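Local coordinates for protein NAGD (Escherichia coli, PDB 2C4N), which is a magnesium-dependent HAD-superfamily nucleotide phosphatase that probably dephosphorylates a broad range of nucleoside mono-, di- and triphosphates, at residues R139-T147 and C156-E164. Numbering follows the deposited sequence.
Sequences RFIATNPDT and CGALCAGIE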
ATOM      1  N   ARG A 139      -3.136 -12.904  19.001  1.00 19.66           N
ATOM      2  CA  ARG A 139      -3.700 -11.562  18.881  1.00 19.12           C
ATOM      3  C   ARG A 139      -2.545 -10.552  18.837  1.00 18.08           C
ATOM      4  O   ARG A 139      -1.761 -10.433  19.784  1.00 18.09           O
ATOM      5  CB  ARG A 139      -4.656 -11.299  20.052  1.00 17.74           C
ATOM      6  CG  ARG A 139      -5.872 -12.239  20.016  1.00 22.16           C
ATOM      7  CD  ARG A 139      -6.707 -12.189  21.293  1.00 24.88           C
ATOM      8  NE  ARG A 139      -7.326 -10.884  21.517  1.00 28.67           N
ATOM      9  CZ  ARG A 139      -8.167 -10.621  22.515  1.00 30.13           C
ATOM     10  NH1 ARG A 139      -8.487 -11.576  23.377  1.00 29.61           N
ATOM     11  NH2 ARG A 139      -8.684  -9.408  22.654  1.00 29.94           N
ATOM     12  N   PHE A 140      -2.460  -9.837  17.718  1.00 16.85           N
ATOM     13  CA  PHE A 140      -1.398  -8.870  17.427  1.00 14.98           C
ATOM     14  C   PHE A 140      -1.719  -7.431  17.883  1.00 14.19           C
ATOM     15  O   PHE A 140      -2.558  -6.750  17.292  1.00 14.67           O
ATOM     16  CB  PHE A 140      -1.140  -8.932  15.912  1.00 15.46           C
ATOM     17  CG  PHE A 140       0.159  -8.307  15.457  1.00 15.41           C
ATOM     18  CD1 PHE A 140       1.174  -7.976  16.355  1.00 15.18           C
ATOM     19  CD2 PHE A 140       0.371  -8.081  14.097  1.00 16.39           C
ATOM     20  CE1 PHE A 140       2.382  -7.426  15.899  1.00 19.33           C
ATOM     21  CE2 PHE A 140       1.568  -7.536  13.629  1.00 17.20           C
ATOM     22  CZ  PHE A 140       2.577  -7.207  14.529  1.00 17.12           C
ATOM     23  N   ILE A 141      -1.037  -6.984  18.937  1.00 13.18           N
ATOM     24  CA  ILE A 141      -1.237  -5.648  19.504  1.00 13.63           C
ATOM     25  C   ILE A 141       0.084  -4.882  19.517  1.00 13.34           C
ATOM     26  O   ILE A 141       1.133  -5.452  19.817  1.00 13.87           O
ATOM     27  CB  ILE A 141      -1.719  -5.720  20.980  1.00 19.82           C
ATOM     28  CG1 ILE A 141      -2.836  -6.755  21.135  1.00 22.48           C
ATOM     29  CG2 ILE A 141      -2.181  -4.349  21.437  1.00 20.03           C
ATOM     30  CD1 ILE A 141      -4.089  -6.433  20.367  1.00 22.78           C
ATOM     31  N   ALA A 142       0.026  -3.586  19.221  1.00 13.34           N
ATOM     32  CA  ALA A 142       1.226  -2.751  19.215  1.00 13.29           C
ATOM     33  C   ALA A 142       0.922  -1.443  19.939  1.00 13.32           C
ATOM     34  O   ALA A 142      -0.185  -0.912  19.834  1.00 13.85           O
ATOM     35  CB  ALA A 142       1.673  -2.478  17.778  1.00 15.63           C
ATOM     36  N   THR A 143       1.901  -0.913  20.665  1.00 12.14           N
ATOM     37  CA  THR A 143       1.685   0.318  21.422  1.00 13.52           C
ATOM     38  C   THR A 143       1.420   1.576  20.598  1.00 12.37           C
ATOM     39  O   THR A 143       0.510   2.339  20.913  1.00 14.12           O
ATOM     40  CB  THR A 143       2.862   0.597  22.400  1.00 13.61           C
ATOM     41  OG1 THR A 143       4.090   0.706  21.674  1.00 13.58           O
ATOM     42  CG2 THR A 143       2.978  -0.521  23.421  1.00 12.00           C
ATOM     43  N   ASN A 144       2.199   1.805  19.545  1.00 14.50           N
ATOM     44  CA  ASN A 144       2.006   3.005  18.730  1.00 14.52           C
ATOM     45  C   ASN A 144       2.540   2.805  17.308  1.00 14.60           C
ATOM     46  O   ASN A 144       3.521   2.100  17.102  1.00 13.54           O
ATOM     47  CB  ASN A 144       2.685   4.211  19.403  1.00 15.27           C
ATOM     48  CG  ASN A 144       4.183   4.013  19.610  1.00 14.37           C
ATOM     49  OD1 ASN A 144       4.618   3.082  20.291  1.00 15.32           O
ATOM     50  ND2 ASN A 144       4.978   4.902  19.022  1.00 16.29           N
ATOM     51  N   PRO A 145       1.903   3.443  16.314  1.00 17.14           N
ATOM     52  CA  PRO A 145       2.296   3.329  14.906  1.00 17.50           C
ATOM     53  C   PRO A 145       3.522   4.115  14.438  1.00 17.78           C
ATOM     54  O   PRO A 145       4.006   3.901  13.326  1.00 17.26           O
ATOM     55  CB  PRO A 145       1.030   3.748  14.170  1.00 15.98           C
ATOM     56  CG  PRO A 145       0.495   4.842  15.057  1.00 16.09           C
ATOM     57  CD  PRO A 145       0.705   4.293  16.466  1.00 14.69           C
ATOM     58  N   ASP A 146       4.019   5.020  15.271  1.00 15.11           N
ATOM     59  CA  ASP A 146       5.186   5.824  14.909  1.00 15.73           C
ATOM     60  C   ASP A 146       6.332   4.939  14.408  1.00 17.25           C
ATOM     61  O   ASP A 146       6.690   3.954  15.060  1.00 16.24           O
ATOM     62  CB  ASP A 146       5.629   6.634  16.123  1.00 19.73           C
ATOM     63  CG  ASP A 146       4.514   7.484  16.677  1.00 20.84           C
ATOM     64  OD1 ASP A 146       4.379   8.649  16.247  1.00 23.55           O
ATOM     65  OD2 ASP A 146       3.758   6.982  17.533  1.00 19.34           O
ATOM     66  N   THR A 147       6.916   5.292  13.263  1.00 18.61           N
ATOM     67  CA  THR A 147       8.002   4.487  12.698  1.00 20.66           C
ATOM     68  C   THR A 147       9.356   4.729  13.354  1.00 22.89           C
ATOM     69  O   THR A 147      10.216   3.850  13.353  1.00 21.56           O
ATOM     70  CB  THR A 147       8.138   4.726  11.175  1.00 29.82           C
ATOM     71  OG1 THR A 147       8.526   6.084  10.930  1.00 30.25           O
ATOM     72  CG2 THR A 147       6.817   4.452  10.483  1.00 30.93           C
ATOM     73  N   CYS A 156       8.201   1.641  17.576  1.00 14.75           N
ATOM     74  CA  CYS A 156       7.252   0.543  17.437  1.00 14.32           C
ATOM     75  C   CYS A 156       6.837   0.197  16.004  1.00 14.01           C
ATOM     76  O   CYS A 156       6.898  -0.967  15.598  1.00 13.96           O
ATOM     77  CB  CYS A 156       5.999   0.840  18.260  1.00 10.88           C
ATOM     78  SG  CYS A 156       4.780  -0.479  18.228  1.00 15.76           S
ATOM     79  N   GLY A 157       6.408   1.203  15.248  1.00 15.73           N
ATOM     80  CA  GLY A 157       5.972   0.973  13.879  1.00 15.80           C
ATOM     81  C   GLY A 157       7.003   0.270  13.016  1.00 16.10           C
ATOM     82  O   GLY A 157       6.655  -0.566  12.178  1.00 15.75           O
ATOM     83  N   ALA A 158       8.270   0.614  13.216  1.00 16.55           N
ATOM     84  CA  ALA A 158       9.360   0.010  12.455  1.00 17.55           C
ATOM     85  C   ALA A 158       9.600  -1.440  12.877  1.00 17.10           C
ATOM     86  O   ALA A 158       9.956  -2.287  12.054  1.00 17.44           O
ATOM     87  CB  ALA A 158      10.636   0.831  12.634  1.00 20.65           C
ATOM     88  N   LEU A 159       9.412  -1.721  14.162  1.00 13.82           N
ATOM     89  CA  LEU A 159       9.595  -3.074  14.675  1.00 15.11           C
ATOM     90  C   LEU A 159       8.476  -3.977  14.171  1.00 13.55           C
ATOM     91  O   LEU A 159       8.675  -5.171  13.956  1.00 14.38           O
ATOM     92  CB  LEU A 159       9.612  -3.080  16.209  1.00 19.19           C
ATOM     93  CG  LEU A 159      10.610  -2.139  16.910  1.00 21.17           C
ATOM     94  CD1 LEU A 159      10.734  -2.547  18.372  1.00 22.11           C
ATOM     95  CD2 LEU A 159      11.964  -2.207  16.236  1.00 20.47           C
ATOM     96  N   CYS A 160       7.290  -3.411  13.982  1.00 17.25           N
ATOM     97  CA  CYS A 160       6.160  -4.197  13.491  1.00 18.03           C
ATOM     98  C   CYS A 160       6.274  -4.517  12.005  1.00 18.19           C
ATOM     99  O   CYS A 160       5.796  -5.554  11.546  1.00 17.01           O
ATOM    100  CB  CYS A 160       4.844  -3.447  13.734  1.00 18.17           C
ATOM    101  SG  CYS A 160       4.324  -3.365  15.465  1.00 16.00           S
ATOM    102  N   ALA A 161       6.918  -3.624  11.262  1.00 15.59           N
ATOM    103  CA  ALA A 161       7.060  -3.777   9.817  1.00 15.74           C
ATOM    104  C   ALA A 161       7.488  -5.171   9.344  1.00 14.88           C
ATOM    105  O   ALA A 161       6.847  -5.759   8.467  1.00 15.00           O
ATOM    106  CB  ALA A 161       8.022  -2.715   9.283  1.00 15.83           C
ATOM    107  N   GLY A 162       8.569  -5.695   9.917  1.00 16.36           N
ATOM    108  CA  GLY A 162       9.042  -7.015   9.531  1.00 18.02           C
ATOM    109  C   GLY A 162       8.069  -8.117   9.912  1.00 17.61           C
ATOM    110  O   GLY A 162       7.866  -9.071   9.161  1.00 18.13           O
ATOM    111  N   ILE A 163       7.466  -7.986  11.090  1.00 19.23           N
ATOM    112  CA  ILE A 163       6.502  -8.970  11.570  1.00 19.33           C
ATOM    113  C   ILE A 163       5.275  -9.004  10.662  1.00 19.32           C
ATOM    114  O   ILE A 163       4.769 -10.076  10.331  1.00 18.81           O
ATOM    115  CB  ILE A 163       6.069  -8.646  13.022  1.00 18.56           C
ATOM    116  CG1 ILE A 163       7.295  -8.704  13.943  1.00 18.62           C
ATOM    117  CG2 ILE A 163       5.001  -9.628  13.488  1.00 17.62           C
ATOM    118  CD1 ILE A 163       7.096  -8.026  15.292  1.00 16.03           C
ATOM    119  N   GLU A 164       4.803  -7.829  10.256  1.00 16.46           N
ATOM    120  CA  GLU A 164       3.642  -7.725   9.370  1.00 18.12           C
ATOM    121  C   GLU A 164       3.956  -8.324   7.999  1.00 19.34           C
ATOM    122  O   GLU A 164       3.138  -9.034   7.416  1.00 19.02           O
ATOM    123  CB  GLU A 164       3.236  -6.256   9.181  1.00 24.44           C
ATOM    124  CG  GLU A 164       2.895  -5.522  10.462  1.00 28.84           C
ATOM    125  CD  GLU A 164       2.542  -4.068  10.229  1.00 31.87           C
ATOM    126  OE1 GLU A 164       1.480  -3.792   9.638  1.00 35.56           O
ATOM    127  OE2 GLU A 164       3.330  -3.191  10.635  1.00 34.88           O
TER
HETATM  128  O   HOH W   1       7.635   3.356  19.884  1.00 17.17           O
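Phe140 reaches from strand 139-142 to the far end of the helical segment, where its CZ lies 3.6 Å from Ile163 CG2. The CB bond already points at the helix, and chi1 of -164° extends the ring away from the backbone N to reach Ile163; Glu164 CG comes up at the ring edge near CE2, its side chain running at about a right angle to that of Phe140. One helical turn back, Cys160 SG sits oblique to the same ring, 5.3 Å from its centroid, and also touches Ala142 CB. Ala142 CB faces both sulfurs from the strand side, 3.7 Å from Cys156 SG.

Past the strand the contact turns polar. Asn144 N sends a weak but nearly straight hydrogen bond to Cys156 SG. The Asn144 amide is held at both ends: OD1 accepts from Thr143 OG1 in the carbonyl plane and from a water that in turn accepts from Cys156 N, while ND2 gives Asp146 OD2 a 2.8 Å bond (176° at the hydrogen). Gly157 N donates to Asp146 O from above the carbonyl plane (2.8 Å), and its bare CA lets the loop pass close. Asn43 ND2 donates to the same Asp146 OD2, so this one oxygen receives bonds from two side-chain amides.

This is the strand-to-helix half of a beta-alpha-beta crossover ending at strand 172-173; its loop carries Asp146, which by similarity confers substrate specificity, toward the phosphatase active site.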